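PDB 3KV1: transcriptional repressor from Vibrio fischeri, which probably represses transcription as a SorC-family regulator, the crystallised part being its putative sugar-binding domain. Local coordinates for residues A[18-23]-A[258-263]; A[75-80]-A[108-113]. One frame throughout, in Å; residues are numbered along the deposited sequence.

Contact 1 of 2, residues A[18-23]-A[258-263]; sequences EKFNLK and ALLNLA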
loop_
_atom_site.group_PDB
_atom_site.type_symbol
_atom_site.label_atom_id
_atom_site.label_comp_id
_atom_site.label_asym_id
_atom_site.label_seq_id
_atom_site.Cartn_x
_atom_site.Cartn_y
_atom_site.Cartn_z
ATOM N N GLU A 18 8.518 27.784 -25.138
ATOM C CA GLU A 18 8.705 27.808 -26.576
ATOM C C GLU A 18 9.727 26.773 -27.003
ATOM O O GLU A 18 9.517 26.037 -27.955
ATOM C CB GLU A 18 9.153 29.199 -27.022
ATOM C CG GLU A 18 8.496 29.653 -28.300
ATOM C CD GLU A 18 9.153 30.889 -28.885
ATOM O OE1 GLU A 18 10.153 31.375 -28.301
ATOM O OE2 GLU A 18 8.671 31.370 -29.937
ATOM N N LYS A 19 10.841 26.712 -26.283
ATOM C CA LYS A 19 11.940 25.854 -26.685
ATOM C C LYS A 19 11.630 24.363 -26.533
ATOM O O LYS A 19 12.066 23.559 -27.358
ATOM C CB LYS A 19 13.211 26.228 -25.893
ATOM C CG LYS A 19 14.500 25.697 -26.486
ATOM C CD LYS A 19 14.792 26.431 -27.791
ATOM C CE LYS A 19 16.184 26.131 -28.310
ATOM N NZ LYS A 19 16.325 26.474 -29.757
ATOM N N PHE A 20 10.886 23.997 -25.484
ATOM C CA PHE A 20 10.713 22.591 -25.143
ATOM C C PHE A 20 9.284 22.092 -25.337
ATOM O O PHE A 20 8.950 20.997 -24.901
ATOM C CB PHE A 20 11.221 22.318 -23.720
ATOM C CG PHE A 20 12.706 22.552 -23.562
ATOM C CD1 PHE A 20 13.620 21.715 -24.195
ATOM C CD2 PHE A 20 13.186 23.628 -22.814
ATOM C CE1 PHE A 20 14.998 21.931 -24.065
ATOM C CE2 PHE A 20 14.562 23.858 -22.682
ATOM C CZ PHE A 20 15.466 23.010 -23.306
ATOM N N ASN A 21 8.461 22.894 -26.004
ATOM C CA ASN A 21 7.089 22.505 -26.275
ATOM C C ASN A 21 6.321 22.131 -24.999
ATOM O O ASN A 21 5.659 21.104 -24.942
ATOM C CB ASN A 21 7.091 21.322 -27.225
ATOM C CG ASN A 21 6.223 21.549 -28.404
ATOM O OD1 ASN A 21 5.036 21.203 -28.392
ATOM N ND2 ASN A 21 6.794 22.165 -29.443
ATOM N N LEU A 22 6.425 22.962 -23.969
ATOM C CA LEU A 22 5.734 22.684 -22.725
ATOM C C LEU A 22 4.394 23.372 -22.737
ATOM O O LEU A 22 4.154 24.312 -23.506
ATOM C CB LEU A 22 6.525 23.246 -21.548
ATOM C CG LEU A 22 7.961 22.705 -21.471
ATOM C CD1 LEU A 22 8.820 23.552 -20.499
ATOM C CD2 LEU A 22 7.870 21.271 -20.992
ATOM N N LYS A 23 3.535 22.922 -21.845
ATOM C CA LYS A 23 2.328 23.661 -21.480
ATOM C C LYS A 23 2.660 24.824 -20.531
ATOM O O LYS A 23 2.066 25.893 -20.624
ATOM C CB LYS A 23 1.341 22.722 -20.770
ATOM C CG LYS A 23 0.623 21.769 -21.744
ATOM C CD LYS A 23 -0.623 21.083 -21.067
ATOM C CE LYS A 23 -1.183 19.889 -21.849
ATOM N NZ LYS A 23 -2.449 19.449 -21.153
ATOM N N ALA A 258 20.594 26.968 -17.597
ATOM C CA ALA A 258 21.417 25.853 -18.098
ATOM C C ALA A 258 20.780 25.168 -19.313
ATOM O O ALA A 258 21.487 24.862 -20.293
ATOM C CB ALA A 258 21.662 24.808 -16.988
ATOM N N LEU A 259 19.469 24.931 -19.226
ATOM C CA LEU A 259 18.690 24.253 -20.278
ATOM C C LEU A 259 18.678 25.082 -21.554
ATOM O O LEU A 259 18.839 24.535 -22.652
ATOM C CB LEU A 259 17.260 24.032 -19.821
ATOM C CG LEU A 259 17.157 23.036 -18.651
ATOM C CD1 LEU A 259 15.747 23.037 -18.118
ATOM C CD2 LEU A 259 17.611 21.646 -19.080
ATOM N N LEU A 260 18.478 26.397 -21.407
ATOM C CA LEU A 260 18.438 27.286 -22.570
ATOM C C LEU A 260 19.806 27.377 -23.226
ATOM O O LEU A 260 19.917 27.439 -24.455
ATOM C CB LEU A 260 17.910 28.675 -22.202
ATOM C CG LEU A 260 16.440 28.645 -21.768
ATOM C CD1 LEU A 260 16.039 30.013 -21.212
ATOM C CD2 LEU A 260 15.552 28.233 -22.944
ATOM N N ASN A 261 20.854 27.419 -22.404
ATOM C CA ASN A 261 22.208 27.368 -22.922
ATOM C C ASN A 261 22.516 26.073 -23.656
ATOM O O ASN A 261 23.079 26.097 -24.750
ATOM C CB ASN A 261 23.208 27.572 -21.783
ATOM C CG ASN A 261 24.615 27.779 -22.278
ATOM O OD1 ASN A 261 24.901 28.753 -23.000
ATOM N ND2 ASN A 261 25.521 26.899 -21.860
ATOM N N LEU A 262 22.142 24.938 -23.060
ATOM C CA LEU A 262 22.399 23.644 -23.686
ATOM C C LEU A 262 21.650 23.540 -25.030
ATOM O O LEU A 262 22.175 23.008 -26.010
ATOM C CB LEU A 262 21.911 22.504 -22.767
ATOM C CG LEU A 262 22.737 22.288 -21.494
ATOM C CD1 LEU A 262 22.078 21.255 -20.549
ATOM C CD2 LEU A 262 24.158 21.867 -21.889
ATOM N N ALA A 263 20.412 24.032 -25.064
ATOM C CA ALA A 263 19.605 23.975 -26.285
ATOM C C ALA A 263 20.140 24.891 -27.388
ATOM O O ALA A 263 20.191 24.500 -28.560
ATOM C CB ALA A 263 18.126 24.297 -25.973
#
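Phe20, near the C-terminal end of helix 10-20, and Lys19 beside it lie against one side of the last helix of the chain, 253-264, where Leu259, Leu260 and Ala263 receive them. The contact is modest, with 219 Å² buried in all, and it is made mainly by side chains, the closest pair of CA atoms (Lys19 and Leu260) being 7.8 Å apart.

Apolar packing centres on the phenyl ring. With CG beside the backbone N and anti to the carbonyl carbon (chi1 -64°), the ring of Phe20 reaches out to the helix, and its CE2 comes within 3.9 Å of Leu259 CB, the two side chains crossing at roughly a right angle. Phe20 CZ lies 4.0 Å from Ala263 CB, one helical turn further on, while CD2 of Leu260 makes a looser approach to Phe20 CE2. Leu259 and Phe20 both also touch Met238 of helix 234-242, and Leu260 packs back on Leu12 and Leu16 of helix 10-20.

The lysine contributes its aliphatic part. Lys19 CG, anti to the backbone N (chi1 -163°), lies over the centre of one face of the Phe20 ring. The bend at chi2 then turns the rest of the chain and brings Lys19 CE to 3.5 Å from Ala263 CB. The small methyl of Ala263 is thus met by the ring and by the lysine chain.

One polar atom joins the packing: Leu259 O lies in the plane of the ring at its edge, 3.8 Å from Phe20 CZ. The same oxygen accepts the helical hydrogen bond from Ala263 N.

Asn21, with positive phi, is the first residue to leave helical backbone angles, and the chain then passes into strand 24-28, the parallel neighbour of strand 248-252. Such packing of helices beside adjacent parallel strands is characteristic of a Rossmann-like alpha/beta domain.

Contact 2 of 2, residues A[75-80]-A[108-113]; sequences GIVTQR and AKKYGG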
loop_
_atom_site.group_PDB
_atom_site.type_symbol
_atom_site.label_atom_id
_atom_site.label_comp_id
_atom_site.label_asym_id
_atom_site.label_seq_id
_atom_site.Cartn_x
_atom_site.Cartn_y
_atom_site.Cartn_z
ATOM N N GLY A 75 1.086 24.902 2.142
ATOM C CA GLY A 75 0.257 25.991 1.664
ATOM C C GLY A 75 -1.228 25.663 1.792
ATOM O O GLY A 75 -1.610 24.538 2.105
ATOM N N ILE A 76 -2.071 26.656 1.550
ATOM C CA ILE A 76 -3.521 26.471 1.565
ATOM C C ILE A 76 -3.998 25.931 0.236
ATOM O O ILE A 76 -3.740 26.538 -0.812
ATOM C CB ILE A 76 -4.224 27.814 1.688
ATOM C CG1 ILE A 76 -3.917 28.436 3.045
ATOM C CG2 ILE A 76 -5.766 27.650 1.489
ATOM C CD1 ILE A 76 -4.496 29.837 3.182
ATOM N N VAL A 77 -4.703 24.809 0.276
ATOM C CA VAL A 77 -5.329 24.290 -0.925
ATOM C C VAL A 77 -6.802 23.992 -0.639
ATOM O O VAL A 77 -7.203 23.661 0.493
ATOM C CB VAL A 77 -4.604 23.036 -1.452
ATOM C CG1 VAL A 77 -3.141 23.353 -1.792
ATOM C CG2 VAL A 77 -4.704 21.913 -0.444
ATOM N N THR A 78 -7.624 24.175 -1.660
ATOM C CA THR A 78 -9.031 23.839 -1.556
ATOM C C THR A 78 -9.204 22.322 -1.517
ATOM O O THR A 78 -8.454 21.585 -2.157
ATOM C CB THR A 78 -9.773 24.409 -2.757
ATOM O OG1 THR A 78 -9.494 25.814 -2.834
ATOM C CG2 THR A 78 -11.248 24.185 -2.612
ATOM N N GLN A 79 -10.178 21.845 -0.752
ATOM C CA GLN A 79 -10.391 20.407 -0.657
ATOM C C GLN A 79 -11.185 19.902 -1.868
ATOM O O GLN A 79 -12.213 20.496 -2.233
ATOM C CB GLN A 79 -11.102 20.058 0.663
ATOM C CG GLN A 79 -10.330 20.597 1.893
ATOM C CD GLN A 79 -8.933 19.976 2.003
ATOM O OE1 GLN A 79 -8.799 18.815 2.365
ATOM N NE2 GLN A 79 -7.895 20.753 1.679
ATOM N N ARG A 80 -10.703 18.836 -2.509
ATOM C CA ARG A 80 -11.456 18.238 -3.599
ATOM C C ARG A 80 -11.215 16.747 -3.631
ATOM O O ARG A 80 -10.154 16.281 -3.194
ATOM C CB ARG A 80 -11.127 18.918 -4.949
ATOM C CG ARG A 80 -9.923 18.387 -5.762
ATOM C CD ARG A 80 -8.553 18.596 -5.084
ATOM N NE ARG A 80 -8.274 19.948 -4.584
ATOM C CZ ARG A 80 -7.727 20.945 -5.279
ATOM N NH1 ARG A 80 -7.417 20.804 -6.565
ATOM N NH2 ARG A 80 -7.463 22.095 -4.679
ATOM N N ALA A 108 -3.316 12.843 -0.554
ATOM C CA ALA A 108 -4.748 12.695 -0.314
ATOM C C ALA A 108 -5.207 13.455 0.926
ATOM O O ALA A 108 -6.281 14.050 0.970
ATOM C CB ALA A 108 -5.130 11.168 -0.227
ATOM N N LYS A 109 -4.379 13.448 1.955
ATOM C CA LYS A 109 -4.762 14.158 3.151
ATOM C C LYS A 109 -4.802 15.659 2.924
ATOM O O LYS A 109 -5.716 16.355 3.404
ATOM C CB LYS A 109 -3.815 13.811 4.287
ATOM C CG LYS A 109 -4.148 14.574 5.552
ATOM C CD LYS A 109 -3.283 14.148 6.731
ATOM C CE LYS A 109 -3.590 14.998 7.973
ATOM N NZ LYS A 109 -2.583 14.775 9.057
ATOM N N LYS A 110 -3.792 16.147 2.219
ATOM C CA LYS A 110 -3.614 17.576 1.931
ATOM C C LYS A 110 -4.702 18.146 1.036
ATOM O O LYS A 110 -5.265 19.213 1.326
ATOM C CB LYS A 110 -2.241 17.771 1.251
ATOM C CG LYS A 110 -2.027 19.198 0.721
ATOM C CD LYS A 110 -0.592 19.400 0.154
ATOM C CE LYS A 110 -0.423 20.830 -0.361
ATOM N NZ LYS A 110 0.919 21.009 -0.985
ATOM N N TYR A 111 -5.004 17.426 -0.053
ATOM C CA TYR A 111 -5.920 17.941 -1.077
ATOM C C TYR A 111 -7.348 17.492 -0.840
ATOM O O TYR A 111 -8.267 17.962 -1.508
ATOM C CB TYR A 111 -5.460 17.497 -2.466
ATOM C CG TYR A 111 -4.288 18.345 -2.960
ATOM C CD1 TYR A 111 -2.962 17.914 -2.789
ATOM C CD2 TYR A 111 -4.510 19.562 -3.594
ATOM C CE1 TYR A 111 -1.903 18.690 -3.217
ATOM C CE2 TYR A 111 -3.429 20.355 -4.048
ATOM C CZ TYR A 111 -2.136 19.900 -3.838
ATOM O OH TYR A 111 -1.073 20.666 -4.255
ATOM N N GLY A 112 -7.522 16.603 0.128
ATOM C CA GLY A 112 -8.842 16.100 0.458
ATOM C C GLY A 112 -9.427 15.005 -0.422
ATOM O O GLY A 112 -10.649 14.975 -0.626
ATOM N N GLY A 113 -8.614 14.089 -0.921
ATOM C CA GLY A 113 -9.145 12.978 -1.714
ATOM C C GLY A 113 -8.739 11.584 -1.235
ATOM O O GLY A 113 -8.764 11.315 -0.036
HETATM O O HOH W 1 -6.510 18.935 4.490
#
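Val77 and Tyr111 meet where the loop between helix 65-72 and strand 83-86 folds over the C-terminal end of helix 100-111, at the periphery of the Rossmann-like alpha/beta domain. The isopropyl group of Val77 sits on the tyrosine ring: CG2 lies over one face, and Val77 CG1 is 3.8 Å from Tyr111 CE2. CG1 also touches CE of Lys110, whose extended chain runs across the valine to carry NZ to Ser46 OG and the carbonyls of Val70 and His73.

Thr78 turns its side chain away, but its carbonyl is gripped from within the loop. NE and NH2 of Arg80 both donate to Thr78 O, side-on and from the same face of its plane, at 2.9 and 2.8 Å.

Gln79 folds back through a bend at chi2 (-62°) that turns its amide to the helix end. Gln79 NE2 donates to Lys110 O over 3.1 Å in a fairly straight bond (161°), and it also bonds Val77 O, lying above that carbonyl's plane; the amide is held by both. Gln79 OE1 approaches Gly112 CA to 3.3 Å, and a water lies within hydrogen-bonding distance of both Gln79 OE1 and Lys109 O, bridging them. Gly112, with positive phi, is the first residue to leave helical backbone angles.

At Arg80 backbone and side chain both engage Tyr111. The guanidinium, with NH1 bonded to Leu53 O and NH2 also to Asn50 O, presents a face to the tyrosine's edge: Tyr111 CD2 sits over its centre, and the two planes stand 85° apart. Tyr111 OH meanwhile bonds Ser46 O. Alongside, the backbone N of Arg80 donates to Tyr111 O at 2.8 Å, the donor N lying nearly in line with the C=O bond.

In the fold
From the N terminus, the end of helix 10-20 and the turn after it, residues 18-23, form the first half of contact 1, whose partner 258-263 comes only in the last helix. That contact closes a loop of 234 residues, almost the whole chain. Contact 2 falls wholly within this loop and closes a much shorter one of 27 residues, which holds strand 83-86 and most of helix 100-111; the two loops therefore nest and do not cross. Contact 1 ties the first helix to the last, while contact 2 joins the loop after helix 65-72 to the end of helix 100-111. Their centres are 32 Å apart, and they do not touch.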